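Local atomic coordinates of protein FkbI (Streptomyces hygroscopicus, PDB entry 1R2J), a protein that binds FAD and probably acts as an acyl-ACP dehydrogenase in making the methoxymalonyl extender unit of the polyketide immunosuppressant FK520. Residues A[4-9]-A[60-64]. Sequence-based numbering, arbitrary orientation.
Sequences RDALLT and FTAHV
Arg4, Asp5 and Leu8 meet Phe60, His63 and Val64 in a near-parallel helix-helix contact that seats the start of helix 5-12 against helix 54-67. The axes of residues 5-9 and 60-64 come within 9.9 Å at closest, with their N-to-C directions 17° apart, a spacing bridged by two aromatic rings. Phe60, its CG anti to the backbone N (chi1 170°), lies between Arg4 and Val64: Arg4 CG sits over one face, 3.7 Å from the ring centroid in a CH-pi contact, while Val64 CG2 covers the opposite face near the rim. At the ring edge, Leu8 CD2 comes within 3.8 Å of Phe60 CE1, and Asp5 OD1 approaches Phe60 CD1 with carboxylate and ring almost coplanar. An alanine in place of Phe60 would probably open a gap between Arg4 CG and Val64 CG2 and deprive Leu8 CD2 of its aromatic neighbour. The His63 ring is stacked on the Asp5 side chain, with Asp5 CB 3.5 Å from the ring centroid and the carboxylate tilted 13° from the imidazole plane; Thr9 CG2 abuts its edge. Further along the pair, Leu8 CG packs on Val64 CG2 at 3.9 Å. Met75 of helix 69-88 also touches Phe60 and Val64, and Arg238 of helix 219-248 touches His63. Such side-by-side helix packing belongs to the all-helical N-terminal domain of the acyl-CoA dehydrogenase fold.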
ATOM      1  N   ARG A   4     -16.881 -10.190   5.107  1.00 38.68           N
ATOM      2  CA  ARG A   4     -15.766  -9.254   5.017  1.00 35.45           C
ATOM      3  C   ARG A   4     -15.567  -8.792   3.576  1.00 31.95           C
ATOM      4  O   ARG A   4     -15.584  -7.594   3.285  1.00 30.45           O
ATOM      5  CB  ARG A   4     -14.485  -9.916   5.531  1.00 36.78           C
ATOM      6  CG  ARG A   4     -13.307  -8.971   5.670  1.00 37.20           C
ATOM      7  CD  ARG A   4     -12.087  -9.677   6.269  1.00 36.92           C
ATOM      8  NE  ARG A   4     -12.293 -10.069   7.662  1.00 36.97           N
ATOM      9  CZ  ARG A   4     -12.067 -11.292   8.133  1.00 36.51           C
ATOM     10  NH1 ARG A   4     -11.628 -12.245   7.320  1.00 35.11           N
ATOM     11  NH2 ARG A   4     -12.283 -11.567   9.414  1.00 36.85           N
ATOM     12  N   ASP A   5     -15.381  -9.748   2.672  1.00 27.50           N
ATOM     13  CA  ASP A   5     -15.190  -9.412   1.269  1.00 26.32           C
ATOM     14  C   ASP A   5     -16.518  -9.013   0.644  1.00 23.84           C
ATOM     15  O   ASP A   5     -16.575  -8.075  -0.147  1.00 24.03           O
ATOM     16  CB  ASP A   5     -14.591 -10.596   0.511  1.00 24.93           C
ATOM     17  CG  ASP A   5     -13.230 -11.014   1.053  1.00 26.57           C
ATOM     18  OD1 ASP A   5     -12.651 -10.301   1.897  1.00 25.50           O
ATOM     19  OD2 ASP A   5     -12.746 -12.073   0.624  1.00 25.95           O
ATOM     20  N   ALA A   6     -17.586  -9.721   1.007  1.00 22.99           N
ATOM     21  CA  ALA A   6     -18.910  -9.419   0.473  1.00 21.79           C
ATOM     22  C   ALA A   6     -19.277  -7.990   0.844  1.00 20.92           C
ATOM     23  O   ALA A   6     -19.821  -7.236   0.030  1.00 22.01           O
ATOM     24  CB  ALA A   6     -19.943 -10.389   1.034  1.00 21.53           C
ATOM     25  N   LEU A   7     -18.962  -7.620   2.081  1.00 21.10           N
ATOM     26  CA  LEU A   7     -19.239  -6.285   2.587  1.00 22.00           C
ATOM     27  C   LEU A   7     -18.558  -5.209   1.737  1.00 21.72           C
ATOM     28  O   LEU A   7     -19.178  -4.191   1.423  1.00 22.51           O
ATOM     29  CB  LEU A   7     -18.759  -6.159   4.040  1.00 24.59           C
ATOM     30  CG  LEU A   7     -18.794  -4.754   4.650  1.00 25.45           C
ATOM     31  CD1 LEU A   7     -20.232  -4.338   4.874  1.00 27.68           C
ATOM     32  CD2 LEU A   7     -18.032  -4.736   5.973  1.00 26.24           C
ATOM     33  N   LEU A   8     -17.292  -5.444   1.380  1.00 21.76           N
ATOM     34  CA  LEU A   8     -16.489  -4.510   0.589  1.00 21.66           C
ATOM     35  C   LEU A   8     -16.953  -4.488  -0.849  1.00 21.17           C
ATOM     36  O   LEU A   8     -16.832  -3.473  -1.550  1.00 21.95           O
ATOM     37  CB  LEU A   8     -15.014  -4.915   0.596  1.00 19.74           C
ATOM     38  CG  LEU A   8     -14.204  -4.125   1.615  1.00 21.82           C
ATOM     39  CD1 LEU A   8     -14.199  -2.637   1.237  1.00 19.74           C
ATOM     40  CD2 LEU A   8     -14.805  -4.340   2.979  1.00 17.89           C
ATOM     41  N   THR A   9     -17.473  -5.625  -1.306  1.00 22.76           N
ATOM     42  CA  THR A   9     -17.960  -5.666  -2.676  1.00 25.75           C
ATOM     43  C   THR A   9     -19.127  -4.725  -2.670  1.00 25.43           C
ATOM     44  O   THR A   9     -19.400  -4.065  -3.679  1.00 23.44           O
ATOM     45  CB  THR A   9     -18.633  -6.978  -3.133  1.00 29.00           C
ATOM     46  OG1 THR A   9     -19.860  -7.181  -2.424  1.00 35.28           O
ATOM     47  CG2 THR A   9     -17.695  -8.141  -2.974  1.00 27.43           C
ATOM     48  N   PHE A  60      -7.908 -10.756   1.949  1.00 19.12           N
ATOM     49  CA  PHE A  60      -8.887  -9.688   2.099  1.00 19.38           C
ATOM     50  C   PHE A  60      -8.382  -8.456   1.344  1.00 19.38           C
ATOM     51  O   PHE A  60      -9.155  -7.762   0.674  1.00 17.62           O
ATOM     52  CB  PHE A  60      -9.102  -9.345   3.581  1.00 20.62           C
ATOM     53  CG  PHE A  60      -9.924  -8.098   3.804  1.00 21.72           C
ATOM     54  CD1 PHE A  60     -11.150  -7.928   3.162  1.00 22.23           C
ATOM     55  CD2 PHE A  60      -9.464  -7.089   4.646  1.00 21.76           C
ATOM     56  CE1 PHE A  60     -11.903  -6.766   3.354  1.00 22.46           C
ATOM     57  CE2 PHE A  60     -10.205  -5.927   4.847  1.00 21.45           C
ATOM     58  CZ  PHE A  60     -11.427  -5.763   4.199  1.00 22.13           C
ATOM     59  N   THR A  61      -7.080  -8.206   1.460  1.00 17.55           N
ATOM     60  CA  THR A  61      -6.432  -7.079   0.802  1.00 17.89           C
ATOM     61  C   THR A  61      -6.479  -7.290  -0.713  1.00 18.59           C
ATOM     62  O   THR A  61      -6.696  -6.350  -1.476  1.00 19.55           O
ATOM     63  CB  THR A  61      -4.959  -6.943   1.272  1.00 17.78           C
ATOM     64  OG1 THR A  61      -4.938  -6.657   2.676  1.00 15.77           O
ATOM     65  CG2 THR A  61      -4.240  -5.816   0.523  1.00 15.67           C
ATOM     66  N   ALA A  62      -6.287  -8.538  -1.130  1.00 18.42           N
ATOM     67  CA  ALA A  62      -6.329  -8.890  -2.545  1.00 20.04           C
ATOM     68  C   ALA A  62      -7.723  -8.594  -3.085  1.00 19.30           C
ATOM     69  O   ALA A  62      -7.873  -8.012  -4.154  1.00 20.93           O
ATOM     70  CB  ALA A  62      -5.996 -10.381  -2.732  1.00 17.19           C
ATOM     71  N   HIS A  63      -8.749  -8.990  -2.336  1.00 20.80           N
ATOM     72  CA  HIS A  63     -10.123  -8.761  -2.776  1.00 20.35           C
ATOM     73  C   HIS A  63     -10.436  -7.269  -2.905  1.00 20.51           C
ATOM     74  O   HIS A  63     -11.080  -6.843  -3.865  1.00 20.43           O
ATOM     75  CB  HIS A  63     -11.114  -9.425  -1.818  1.00 22.24           C
ATOM     76  CG  HIS A  63     -12.538  -9.302  -2.257  1.00 23.38           C
ATOM     77  ND1 HIS A  63     -13.404  -8.370  -1.727  1.00 24.15           N
ATOM     78  CD2 HIS A  63     -13.235  -9.969  -3.206  1.00 22.25           C
ATOM     79  CE1 HIS A  63     -14.575  -8.467  -2.331  1.00 22.28           C
ATOM     80  NE2 HIS A  63     -14.498  -9.429  -3.233  1.00 25.24           N
ATOM     81  N   VAL A  64      -9.991  -6.472  -1.939  1.00 18.94           N
ATOM     82  CA  VAL A  64     -10.229  -5.035  -2.013  1.00 19.53           C
ATOM     83  C   VAL A  64      -9.466  -4.489  -3.225  1.00 19.25           C
ATOM     84  O   VAL A  64      -9.964  -3.630  -3.950  1.00 18.17           O
ATOM     85  CB  VAL A  64      -9.752  -4.314  -0.733  1.00 19.46           C
ATOM     86  CG1 VAL A  64      -9.960  -2.803  -0.877  1.00 17.30           C
ATOM     87  CG2 VAL A  64     -10.515  -4.843   0.466  1.00 18.75           C
TER